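Acyl-coenzyme A oxidase (Caenorhabditis elegans, PDB 5K3I) catalyses the first step of peroxisomal beta-oxidation, the FAD-dependent desaturation of saturated acyl-CoAs to (2E)-enoyl-CoAs, with oxygen reduced to hydrogen peroxide. Local coordinates at residues 152-157 with 184-189; 146-151 with 191-196; 319-324 with 331-336. The protein carries 1 engineered substitution. All coordinates share one frame; numbering follows the deposited sequence.

In the fold
Contacts 1 and 2 form part of one flavin site, and contact 3 part of the partner-side wall of the other. Contact 1 is nested along the chain within the loop that contact 2 closes; their centres are 13 Å apart, both touch the same FAD, and Lys187 of contact 1 reaches Gln151 of contact 2. Contact 3 lies beyond the chain's centre, about 50 Å from contact 1 between centres, on the dimer's second FAD. Each cofactor is shared between subunits, and residues 319-324 and 331-336 of the partner meet residues 152-157 beside it. The side chain of Val334 in contact 3 is about 13 Å from a bound ATP.

Contact 1. Residues 152-157 with 184-189; sequences TEMGHG and TALKWW. With FAD (flavin-adenine dinucleotide), chain I.
Met154 runs alongside Trp188, both heading in one direction, the thioether reaching along the indole. With CG of Met154 anti to the backbone N (chi1 -178°) and the chain turned at its last torsion, CE comes obliquely to 3.4 Å from Trp188 CZ3, and also packs against CD1 of Leu186. SD of Met154 stands above the face of the six-membered ring, 5.1 Å from its centroid, a rather distant Met-aromatic contact. Glu153 and Lys187 instead cross obliquely in a buried salt bridge: Lys187 NZ meets Glu153 OE2 at 3.0 Å, on the anti side of the carboxylate and 23° out of its plane. Both charges have further partners that help fix them, Thr165 OG1 and Glu164 N on the carboxylate, the carbonyls of Val203 and Gln151 on the ammonium.

The backbones behind these side chains are joined by a single beta bridge, Glu153 with Lys187, between the loop after strand 147-150 and strand 187-188 in the beta domain of the acyl-CoA oxidase fold. Trp188 N donates to Thr152 O at 2.9 Å, and Met154 N to Leu186 O at 2.8 Å. Gly155 N adds a bond to Thr184 O at 3.0 Å.

This pairing sets out the flavin-binding residues at its end. Thr152 grips the pyrimidine edge of FAD twice, through its N to O2 at 2.7 Å, almost straight at 177°, and through OG1 to N1 at 2.7 Å. Trp189 lays one face against the isoalloxazine, C9 of FAD standing over it, offset toward the rim. From the second subunit, Arg320 and His412 donate to Met154 O, while Gln322 NE2 bonds to Gly155 O.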
# COMPACT_ATOMS: atom_id res chain seq x y z
N THR A 152 -19.87 8.63 12.24
CA THR A 152 -20.15 7.63 11.22
C THR A 152 -21.07 6.52 11.70
O THR A 152 -21.03 6.10 12.86
CB THR A 152 -18.83 7.04 10.72
OG1 THR A 152 -17.99 8.11 10.28
CG2 THR A 152 -19.03 6.06 9.56
N GLU A 153 -21.90 6.04 10.78
CA GLU A 153 -22.78 4.91 10.99
C GLU A 153 -22.46 3.84 9.96
O GLU A 153 -21.74 4.09 8.98
CB GLU A 153 -24.25 5.34 10.87
CG GLU A 153 -24.59 6.51 11.75
CD GLU A 153 -26.06 6.88 11.66
OE1 GLU A 153 -26.69 6.52 10.64
OE2 GLU A 153 -26.57 7.56 12.58
N MET A 154 -23.01 2.64 10.16
CA MET A 154 -22.69 1.53 9.27
C MET A 154 -23.05 1.87 7.83
O MET A 154 -22.33 1.50 6.89
CB MET A 154 -23.42 0.26 9.72
CG MET A 154 -23.07 -0.95 8.85
SD MET A 154 -24.23 -2.32 9.01
CE MET A 154 -23.99 -2.85 10.69
N GLY A 155 -24.15 2.60 7.63
CA GLY A 155 -24.62 2.93 6.32
C GLY A 155 -24.31 4.33 5.81
O GLY A 155 -24.63 4.62 4.65
N HIS A 156 -23.69 5.19 6.61
CA HIS A 156 -23.35 6.53 6.15
C HIS A 156 -22.12 7.03 6.90
O HIS A 156 -22.07 6.99 8.14
CB HIS A 156 -24.50 7.50 6.36
CG HIS A 156 -25.71 7.20 5.52
ND1 HIS A 156 -26.67 6.30 5.90
CD2 HIS A 156 -26.10 7.69 4.32
CE1 HIS A 156 -27.61 6.24 4.97
NE2 HIS A 156 -27.29 7.08 4.00
N GLY A 157 -21.17 7.54 6.14
CA GLY A 157 -20.01 8.24 6.66
C GLY A 157 -19.82 9.57 5.97
O GLY A 157 -19.62 10.60 6.62
N THR A 184 -28.30 -0.56 9.91
CA THR A 184 -27.50 0.40 9.16
C THR A 184 -27.39 1.75 9.85
O THR A 184 -26.54 2.56 9.47
CB THR A 184 -28.06 0.60 7.75
OG1 THR A 184 -29.27 1.37 7.82
CG2 THR A 184 -28.35 -0.73 7.09
N ALA A 185 -28.22 2.02 10.85
CA ALA A 185 -28.15 3.25 11.63
C ALA A 185 -27.19 3.18 12.81
O ALA A 185 -26.94 4.21 13.44
CB ALA A 185 -29.53 3.62 12.16
N LEU A 186 -26.70 1.99 13.14
CA LEU A 186 -25.66 1.83 14.16
C LEU A 186 -24.48 2.75 13.91
O LEU A 186 -23.92 2.76 12.81
CB LEU A 186 -25.16 0.39 14.19
CG LEU A 186 -25.95 -0.78 14.78
CD1 LEU A 186 -25.20 -2.06 14.44
CD2 LEU A 186 -26.11 -0.64 16.28
N LYS A 187 -24.10 3.51 14.93
CA LYS A 187 -22.81 4.17 14.90
C LYS A 187 -21.72 3.12 14.72
O LYS A 187 -21.81 2.02 15.26
CB LYS A 187 -22.57 4.98 16.17
CG LYS A 187 -23.55 6.13 16.34
CD LYS A 187 -23.34 7.15 15.23
CE LYS A 187 -24.45 8.18 15.20
NZ LYS A 187 -24.37 9.06 14.01
N TRP A 188 -20.71 3.45 13.92
CA TRP A 188 -19.80 2.44 13.41
C TRP A 188 -18.56 3.16 12.92
O TRP A 188 -18.67 4.11 12.13
CB TRP A 188 -20.47 1.64 12.28
CG TRP A 188 -19.81 0.35 11.93
CD1 TRP A 188 -18.65 0.18 11.23
CD2 TRP A 188 -20.28 -0.97 12.25
NE1 TRP A 188 -18.37 -1.16 11.09
CE2 TRP A 188 -19.36 -1.88 11.71
CE3 TRP A 188 -21.39 -1.46 12.94
CZ2 TRP A 188 -19.51 -3.26 11.84
CZ3 TRP A 188 -21.54 -2.82 13.07
CH2 TRP A 188 -20.60 -3.71 12.52
N TRP A 189 -17.39 2.76 13.47
CA TRP A 189 -16.03 3.28 13.27
C TRP A 189 -15.50 4.27 14.31
O TRP A 189 -14.28 4.45 14.36
CB TRP A 189 -15.83 3.89 11.89
CG TRP A 189 -15.60 2.86 10.86
CD1 TRP A 189 -16.45 2.45 9.87
CD2 TRP A 189 -14.43 2.04 10.74
NE1 TRP A 189 -15.88 1.45 9.13
CE2 TRP A 189 -14.64 1.18 9.65
CE3 TRP A 189 -13.23 1.96 11.44
CZ2 TRP A 189 -13.69 0.25 9.25
CZ3 TRP A 189 -12.29 1.04 11.05
CH2 TRP A 189 -12.52 0.20 9.96
PA FAD I . -18.32 5.71 1.40
O1A FAD I . -18.85 7.08 1.06
O2A FAD I . -19.47 4.83 1.85
O5B FAD I . -17.59 5.10 0.08
C5B FAD I . -16.66 5.99 -0.49
C4B FAD I . -16.59 5.60 -1.98
O4B FAD I . -17.66 6.02 -2.60
C3B FAD I . -15.38 6.38 -2.49
O3B FAD I . -14.71 5.64 -3.41
C2B FAD I . -15.96 7.67 -3.11
O2B FAD I . -15.32 7.83 -4.45
C1B FAD I . -17.22 7.42 -3.29
N9A FAD I . -18.15 8.45 -2.89
C8A FAD I . -18.90 8.52 -1.77
N7A FAD I . -19.62 9.64 -1.83
C5A FAD I . -19.32 10.27 -3.01
C6A FAD I . -19.74 11.44 -3.60
N6A FAD I . -20.65 12.52 -3.30
N1A FAD I . -19.25 11.80 -4.79
C2A FAD I . -18.34 11.02 -5.43
N3A FAD I . -17.93 9.88 -4.85
C4A FAD I . -18.42 9.51 -3.65
N1 FAD I . -15.82 7.85 11.87
C2 FAD I . -16.25 8.56 13.08
O2 FAD I . -17.34 9.08 13.11
N3 FAD I . -15.31 8.61 14.22
C4 FAD I . -14.01 7.96 14.12
O4 FAD I . -13.26 7.98 15.01
C4X FAD I . -13.59 7.23 12.87
N5 FAD I . -12.31 6.58 12.75
C5X FAD I . -11.94 5.88 11.50
C6 FAD I . -10.69 5.26 11.41
C7 FAD I . -10.35 4.60 10.22
C7M FAD I . -8.93 4.03 10.44
C8 FAD I . -11.24 4.55 9.13
C8M FAD I . -10.86 3.83 7.84
C9 FAD I . -12.50 5.18 9.23
C9A FAD I . -12.84 5.85 10.42
N10 FAD I . -14.17 6.53 10.55
C10 FAD I . -14.51 7.20 11.78
C1' FAD I . -15.12 6.52 9.46
C2' FAD I . -14.73 7.58 8.40
O2' FAD I . -15.07 8.86 8.84
C3' FAD I . -15.52 7.22 7.15
O3' FAD I . -15.20 5.89 6.88
C4' FAD I . -15.05 8.15 6.05
O4' FAD I . -15.68 9.37 6.21
C5' FAD I . -15.43 7.59 4.68
O5' FAD I . -16.82 7.73 4.48
P FAD I . -17.59 6.32 4.11
O1P FAD I . -17.14 5.22 5.07
O2P FAD I . -19.08 6.44 4.20
O3P FAD I . -17.18 5.83 2.59

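Contact 2. Residues 146-151 with 191-196; sequences IGTYAQ and GNLGKS. With FAD (flavin-adenine dinucleotide), chain I.
Residues 146-151 and 191-196 pass each other without a backbone hydrogen bond between them, the CA atoms of Thr148 and Leu193 lying 6.4 Å apart. The link is instead a side-chain bond: Thr148 OG1 donates to Gly191 O at 2.6 Å, in the carbonyl plane. Setting the hydroxyl anti to the backbone N (chi1 -176°) leaves CG2 between N and the carbonyl carbon, where it meets Leu193 CD1 at 4.0 Å, the two side chains crossing at about a right angle. The other leucine methyl, CD2 of Leu193, rests 4.4 Å from CB of Ala150.

Strand 147-150 runs parallel to strand 199-208 in the mixed sheet of the beta domain, and the 191-196 loop leads into that neighbour, so the contact ties the loop to the strand beside which the chain continues as 199-208. Together they frame the pyrimidine rim of FAD. Tyr149 O accepts from flavin N3 at 3.3 Å; Gln151 N donates to O2 at 3.1 Å, and from the loop Gly191 N donates to O4 at 3.1 Å. Tyr149, whose CB points away from the loop, bonds through OH to Gln151 OE1. At the far end Ile146 lays CB and CG2 over the carbonyl oxygen of Ser196, whose OG is held by Asp249.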
# COMPACT_ATOMS: atom_id res chain seq x y z
N ILE A 146 -13.44 8.54 29.84
CA ILE A 146 -12.85 8.26 28.54
C ILE A 146 -13.93 8.47 27.48
O ILE A 146 -15.05 7.96 27.63
CB ILE A 146 -12.28 6.83 28.49
CG1 ILE A 146 -11.18 6.67 29.54
CG2 ILE A 146 -11.73 6.51 27.10
CD1 ILE A 146 -10.65 5.26 29.66
N GLY A 147 -13.58 9.20 26.42
CA GLY A 147 -14.56 9.71 25.48
C GLY A 147 -14.14 9.49 24.04
O GLY A 147 -12.99 9.19 23.75
N THR A 148 -15.11 9.64 23.15
CA THR A 148 -14.84 9.59 21.72
C THR A 148 -15.91 10.39 20.99
O THR A 148 -16.84 10.94 21.60
CB THR A 148 -14.80 8.15 21.21
OG1 THR A 148 -14.43 8.16 19.82
CG2 THR A 148 -16.17 7.50 21.36
N TYR A 149 -15.77 10.45 19.67
CA TYR A 149 -16.62 11.25 18.80
C TYR A 149 -17.31 10.28 17.85
O TYR A 149 -16.64 9.64 17.03
CB TYR A 149 -15.81 12.30 18.04
CG TYR A 149 -16.64 13.20 17.17
CD1 TYR A 149 -17.32 14.28 17.72
CD2 TYR A 149 -16.78 12.96 15.81
CE1 TYR A 149 -18.09 15.11 16.94
CE2 TYR A 149 -17.55 13.78 15.02
CZ TYR A 149 -18.20 14.85 15.59
OH TYR A 149 -18.98 15.66 14.79
N ALA A 150 -18.63 10.16 17.96
CA ALA A 150 -19.40 9.15 17.23
C ALA A 150 -20.25 9.82 16.15
O ALA A 150 -21.38 10.23 16.39
CB ALA A 150 -20.27 8.35 18.19
N GLN A 151 -19.70 9.90 14.94
CA GLN A 151 -20.39 10.45 13.78
C GLN A 151 -20.83 9.38 12.79
O GLN A 151 -22.03 9.23 12.52
CB GLN A 151 -19.47 11.46 13.09
CG GLN A 151 -20.08 12.18 11.91
CD GLN A 151 -19.24 13.37 11.49
OE1 GLN A 151 -19.24 14.41 12.15
NE2 GLN A 151 -18.49 13.21 10.40
N GLY A 191 -13.47 5.63 17.02
CA GLY A 191 -12.39 4.95 17.69
C GLY A 191 -12.59 4.95 19.19
O GLY A 191 -13.13 5.90 19.76
N ASN A 192 -12.18 3.86 19.83
CA ASN A 192 -12.25 3.66 21.27
C ASN A 192 -13.69 3.59 21.76
O ASN A 192 -13.94 3.76 22.96
CB ASN A 192 -11.48 4.75 22.02
CG ASN A 192 -10.01 4.77 21.67
OD1 ASN A 192 -9.45 5.80 21.31
ND2 ASN A 192 -9.36 3.60 21.78
N LEU A 193 -14.65 3.35 20.86
CA LEU A 193 -16.06 3.29 21.21
C LEU A 193 -16.46 1.90 21.66
O LEU A 193 -17.39 1.76 22.47
CB LEU A 193 -16.92 3.72 20.01
CG LEU A 193 -18.44 3.68 20.17
CD1 LEU A 193 -18.87 4.51 21.36
CD2 LEU A 193 -19.16 4.12 18.91
N GLY A 194 -15.78 0.87 21.17
CA GLY A 194 -16.26 -0.48 21.40
C GLY A 194 -16.11 -0.93 22.84
O GLY A 194 -17.02 -1.55 23.40
N LYS A 195 -14.97 -0.63 23.47
CA LYS A 195 -14.68 -1.19 24.78
C LYS A 195 -14.20 -0.16 25.80
O LYS A 195 -14.40 -0.35 27.01
CB LYS A 195 -13.64 -2.30 24.65
CG LYS A 195 -14.08 -3.46 23.79
CD LYS A 195 -15.24 -4.20 24.45
CE LYS A 195 -16.07 -4.95 23.43
NZ LYS A 195 -17.05 -5.88 24.07
N SER A 196 -13.58 0.93 25.36
CA SER A 196 -12.84 1.79 26.28
C SER A 196 -13.64 2.99 26.78
O SER A 196 -13.62 3.30 27.98
CB SER A 196 -11.55 2.27 25.61
OG SER A 196 -10.71 1.18 25.28
PA FAD I . -18.32 5.71 1.40
O1A FAD I . -18.85 7.08 1.06
O2A FAD I . -19.47 4.83 1.85
O5B FAD I . -17.59 5.10 0.08
C5B FAD I . -16.66 5.99 -0.49
C4B FAD I . -16.59 5.60 -1.98
O4B FAD I . -17.66 6.02 -2.60
C3B FAD I . -15.38 6.38 -2.49
O3B FAD I . -14.71 5.64 -3.41
C2B FAD I . -15.96 7.67 -3.11
O2B FAD I . -15.32 7.83 -4.45
C1B FAD I . -17.22 7.42 -3.29
N9A FAD I . -18.15 8.45 -2.89
C8A FAD I . -18.90 8.52 -1.77
N7A FAD I . -19.62 9.64 -1.83
C5A FAD I . -19.32 10.27 -3.01
C6A FAD I . -19.74 11.44 -3.60
N6A FAD I . -20.65 12.52 -3.30
N1A FAD I . -19.25 11.80 -4.79
C2A FAD I . -18.34 11.02 -5.43
N3A FAD I . -17.93 9.88 -4.85
C4A FAD I . -18.42 9.51 -3.65
N1 FAD I . -15.82 7.85 11.87
C2 FAD I . -16.25 8.56 13.08
O2 FAD I . -17.34 9.08 13.11
N3 FAD I . -15.31 8.61 14.22
C4 FAD I . -14.01 7.96 14.12
O4 FAD I . -13.26 7.98 15.01
C4X FAD I . -13.59 7.23 12.87
N5 FAD I . -12.31 6.58 12.75
C5X FAD I . -11.94 5.88 11.50
C6 FAD I . -10.69 5.26 11.41
C7 FAD I . -10.35 4.60 10.22
C7M FAD I . -8.93 4.03 10.44
C8 FAD I . -11.24 4.55 9.13
C8M FAD I . -10.86 3.83 7.84
C9 FAD I . -12.50 5.18 9.23
C9A FAD I . -12.84 5.85 10.42
N10 FAD I . -14.17 6.53 10.55
C10 FAD I . -14.51 7.20 11.78
C1' FAD I . -15.12 6.52 9.46
C2' FAD I . -14.73 7.58 8.40
O2' FAD I . -15.07 8.86 8.84
C3' FAD I . -15.52 7.22 7.15
O3' FAD I . -15.20 5.89 6.88
C4' FAD I . -15.05 8.15 6.05
O4' FAD I . -15.68 9.37 6.21
C5' FAD I . -15.43 7.59 4.68
O5' FAD I . -16.82 7.73 4.48
P FAD I . -17.59 6.32 4.11
O1P FAD I . -17.14 5.22 5.07
O2P FAD I . -19.08 6.44 4.20
O3P FAD I . -17.18 5.83 2.59

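Contact 3. Residues 319-324 with 331-336; sequences VRRQGQ and EVKVLE. With FAD (flavin-adenine dinucleotide), chain M.
The guanidinium of Arg321 has Lys333 CG over the centre of one face and the carbonyl of Glu331 at its edge. NH1 of Arg321 donates to Glu331 O at 2.7 Å, with the oxygen only 3° out of the guanidinium plane. Arg320 turns its flat group to the pyrophosphate of FAD: NE bonds to O2A at 3.0 Å, and NH2 to O2P, near the plane, at 2.9 Å. A bend at chi2 (51°) steers the chain there, away from Val334, and Gln322 NE2 lies 3.4 Å above one face of the Arg320 guanidinium, toward its rim. That amide is itself oriented by a bond from NE2 to its neighbour's carbonyl, Arg321 O.

The carboxylate of Glu331 takes Gly323 N on OE2 at 3.1 Å, from the anti side and 32° out of its plane; Asn159 ND2 and His156 NE2 of the second subunit also bond to it, on OE2 and OE1.

In this loop of the C-alpha1 domain of acyl-CoA oxidases, a short hairpin-like pairing presents Arg320, an established FAD-binding residue, to the pyrophosphate. Backbone bonds close it: Val334 N to Arg320 O at 2.9 Å, Gln322 N to Val332 O at 3.0 Å, and Val332 N to Gly323 O, with a single beta bridge between Arg321 and Lys333. Arg321 and Lys333 find acidic partners in Asp15 and Glu19, which probably offset the repulsion between the two nearby positive charges.

The whole connection lies between helix 292-319, which ends just before Arg320, and helix 338-370, where Gln340 touches Val334; helix 14-21 packs against Lys333 and Leu335.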
# COMPACT_ATOMS: atom_id res chain seq x y z
N VAL A 319 23.82 0.80 5.58
CA VAL A 319 24.47 -0.41 6.07
C VAL A 319 24.31 -1.59 5.10
O VAL A 319 25.20 -2.45 5.03
CB VAL A 319 23.96 -0.76 7.48
CG1 VAL A 319 22.97 0.27 7.98
CG2 VAL A 319 23.37 -2.17 7.55
N ARG A 320 23.20 -1.67 4.35
CA ARG A 320 23.02 -2.76 3.39
C ARG A 320 23.95 -2.59 2.19
O ARG A 320 23.82 -1.64 1.41
CB ARG A 320 21.56 -2.83 2.92
CG ARG A 320 21.22 -3.95 1.92
CD ARG A 320 21.67 -5.36 2.33
NE ARG A 320 20.99 -6.39 1.53
CZ ARG A 320 20.75 -7.63 1.93
NH1 ARG A 320 21.17 -8.04 3.11
NH2 ARG A 320 20.12 -8.48 1.12
N ARG A 321 24.89 -3.51 2.03
CA ARG A 321 25.72 -3.61 0.84
C ARG A 321 25.18 -4.72 -0.05
O ARG A 321 24.74 -5.75 0.46
CB ARG A 321 27.18 -3.89 1.23
CG ARG A 321 27.89 -2.67 1.72
CD ARG A 321 29.24 -2.98 2.33
NE ARG A 321 29.82 -1.76 2.88
CZ ARG A 321 30.47 -0.85 2.17
NH1 ARG A 321 30.64 -1.02 0.87
NH2 ARG A 321 30.95 0.23 2.77
N GLN A 322 25.23 -4.50 -1.36
CA GLN A 322 24.65 -5.46 -2.30
C GLN A 322 25.02 -5.15 -3.75
O GLN A 322 24.53 -4.18 -4.32
CB GLN A 322 23.13 -5.50 -2.15
CG GLN A 322 22.44 -6.76 -2.65
CD GLN A 322 22.81 -8.03 -1.89
OE1 GLN A 322 22.55 -9.14 -2.36
NE2 GLN A 322 23.41 -7.88 -0.71
N GLY A 323 25.88 -5.97 -4.34
CA GLY A 323 26.27 -5.79 -5.72
C GLY A 323 27.47 -4.88 -5.88
O GLY A 323 27.83 -4.10 -5.00
N GLN A 324 28.04 -4.94 -7.07
CA GLN A 324 29.19 -4.13 -7.44
C GLN A 324 28.81 -3.12 -8.51
O GLN A 324 28.00 -3.40 -9.40
CB GLN A 324 30.31 -5.02 -7.97
CG GLN A 324 30.74 -6.07 -7.01
CD GLN A 324 31.87 -6.90 -7.57
OE1 GLN A 324 31.63 -7.96 -8.15
NE2 GLN A 324 33.10 -6.44 -7.40
N GLU A 331 31.52 -4.75 -2.85
CA GLU A 331 30.09 -4.46 -2.89
C GLU A 331 29.78 -3.07 -2.32
O GLU A 331 30.29 -2.69 -1.27
CB GLU A 331 29.32 -5.54 -2.12
CG GLU A 331 29.15 -6.83 -2.90
CD GLU A 331 28.26 -7.84 -2.19
OE1 GLU A 331 28.62 -8.27 -1.07
OE2 GLU A 331 27.21 -8.22 -2.75
N VAL A 332 28.93 -2.33 -3.04
CA VAL A 332 28.58 -0.96 -2.66
C VAL A 332 27.37 -0.95 -1.73
O VAL A 332 26.55 -1.87 -1.71
CB VAL A 332 28.29 -0.10 -3.92
CG1 VAL A 332 29.48 -0.11 -4.85
CG2 VAL A 332 27.02 -0.55 -4.62
N LYS A 333 27.31 0.09 -0.89
CA LYS A 333 26.08 0.46 -0.22
C LYS A 333 24.97 0.57 -1.26
O LYS A 333 25.19 1.13 -2.34
CB LYS A 333 26.25 1.81 0.48
CG LYS A 333 27.17 1.80 1.68
CD LYS A 333 27.36 3.21 2.22
CE LYS A 333 28.49 3.24 3.24
NZ LYS A 333 28.73 4.61 3.78
N VAL A 334 23.80 -0.01 -0.98
CA VAL A 334 22.71 0.18 -1.93
C VAL A 334 22.34 1.66 -2.04
O VAL A 334 21.76 2.07 -3.06
CB VAL A 334 21.48 -0.69 -1.58
CG1 VAL A 334 21.87 -2.16 -1.57
CG2 VAL A 334 20.88 -0.26 -0.26
N LEU A 335 22.68 2.45 -1.03
CA LEU A 335 22.38 3.88 -1.05
C LEU A 335 23.24 4.60 -2.08
O LEU A 335 23.31 5.83 -2.09
CB LEU A 335 22.61 4.48 0.34
CG LEU A 335 22.42 6.00 0.46
CD1 LEU A 335 20.95 6.37 0.42
CD2 LEU A 335 23.08 6.52 1.73
N GLU A 336 23.89 3.84 -2.95
CA GLU A 336 24.75 4.41 -3.98
C GLU A 336 24.09 4.39 -5.36
O GLU A 336 24.36 5.25 -6.19
CB GLU A 336 26.09 3.68 -4.03
CG GLU A 336 27.30 4.59 -3.95
CD GLU A 336 28.04 4.46 -2.63
OE1 GLU A 336 28.70 5.44 -2.22
OE2 GLU A 336 27.96 3.38 -2.01
PA FAD M . 18.13 -5.95 -1.74
O1A FAD M . 19.26 -6.11 -2.72
O2A FAD M . 18.74 -6.06 -0.36
O5B FAD M . 17.36 -4.51 -1.97
C5B FAD M . 17.55 -3.41 -1.11
C4B FAD M . 17.56 -2.21 -2.09
O4B FAD M . 18.67 -2.22 -2.78
C3B FAD M . 16.44 -2.41 -3.13
O3B FAD M . 15.79 -1.24 -3.32
C2B FAD M . 17.13 -2.81 -4.45
O2B FAD M . 16.36 -2.32 -5.65
C1B FAD M . 18.27 -2.19 -4.36
N9A FAD M . 19.26 -2.86 -5.15
C8A FAD M . 19.82 -4.06 -4.89
N7A FAD M . 20.67 -4.34 -5.87
C5A FAD M . 20.64 -3.30 -6.76
C6A FAD M . 21.32 -3.08 -7.94
N6A FAD M . 22.29 -3.76 -8.75
N1A FAD M . 21.10 -1.96 -8.63
C2A FAD M . 20.21 -1.05 -8.15
N3A FAD M . 19.54 -1.26 -7.00
C4A FAD M . 19.76 -2.39 -6.30
N1 FAD M . 14.27 -16.45 -0.99
C2 FAD M . 14.34 -17.90 -1.33
O2 FAD M . 15.41 -18.37 -1.60
N3 FAD M . 13.13 -18.75 -1.29
C4 FAD M . 11.88 -18.11 -0.95
O4 FAD M . 10.87 -18.69 -0.90
C4X FAD M . 11.82 -16.66 -0.63
N5 FAD M . 10.54 -16.14 -0.30
C5X FAD M . 10.41 -14.72 0.02
C6 FAD M . 9.13 -14.25 0.34
C7 FAD M . 8.95 -12.91 0.66
C7M FAD M . 7.45 -12.77 0.94
C8 FAD M . 10.05 -12.03 0.66
C8M FAD M . 9.87 -10.56 1.00
C9 FAD M . 11.33 -12.51 0.34
C9A FAD M . 11.51 -13.87 0.02
N10 FAD M . 12.88 -14.41 -0.32
C10 FAD M . 12.99 -15.83 -0.65
C1' FAD M . 14.02 -13.50 -0.34
C2' FAD M . 13.96 -12.77 -1.69
O2' FAD M . 14.35 -13.66 -2.70
C3' FAD M . 14.81 -11.50 -1.69
O3' FAD M . 14.35 -10.72 -0.64
C4' FAD M . 14.53 -10.83 -3.03
O4' FAD M . 15.06 -11.62 -4.04
C5' FAD M . 15.19 -9.45 -3.07
O5' FAD M . 16.57 -9.63 -2.82
P FAD M . 17.19 -8.71 -1.57
O1P FAD M . 16.41 -8.98 -0.32
O2P FAD M . 18.63 -9.00 -1.26
O3P FAD M . 16.98 -7.13 -1.97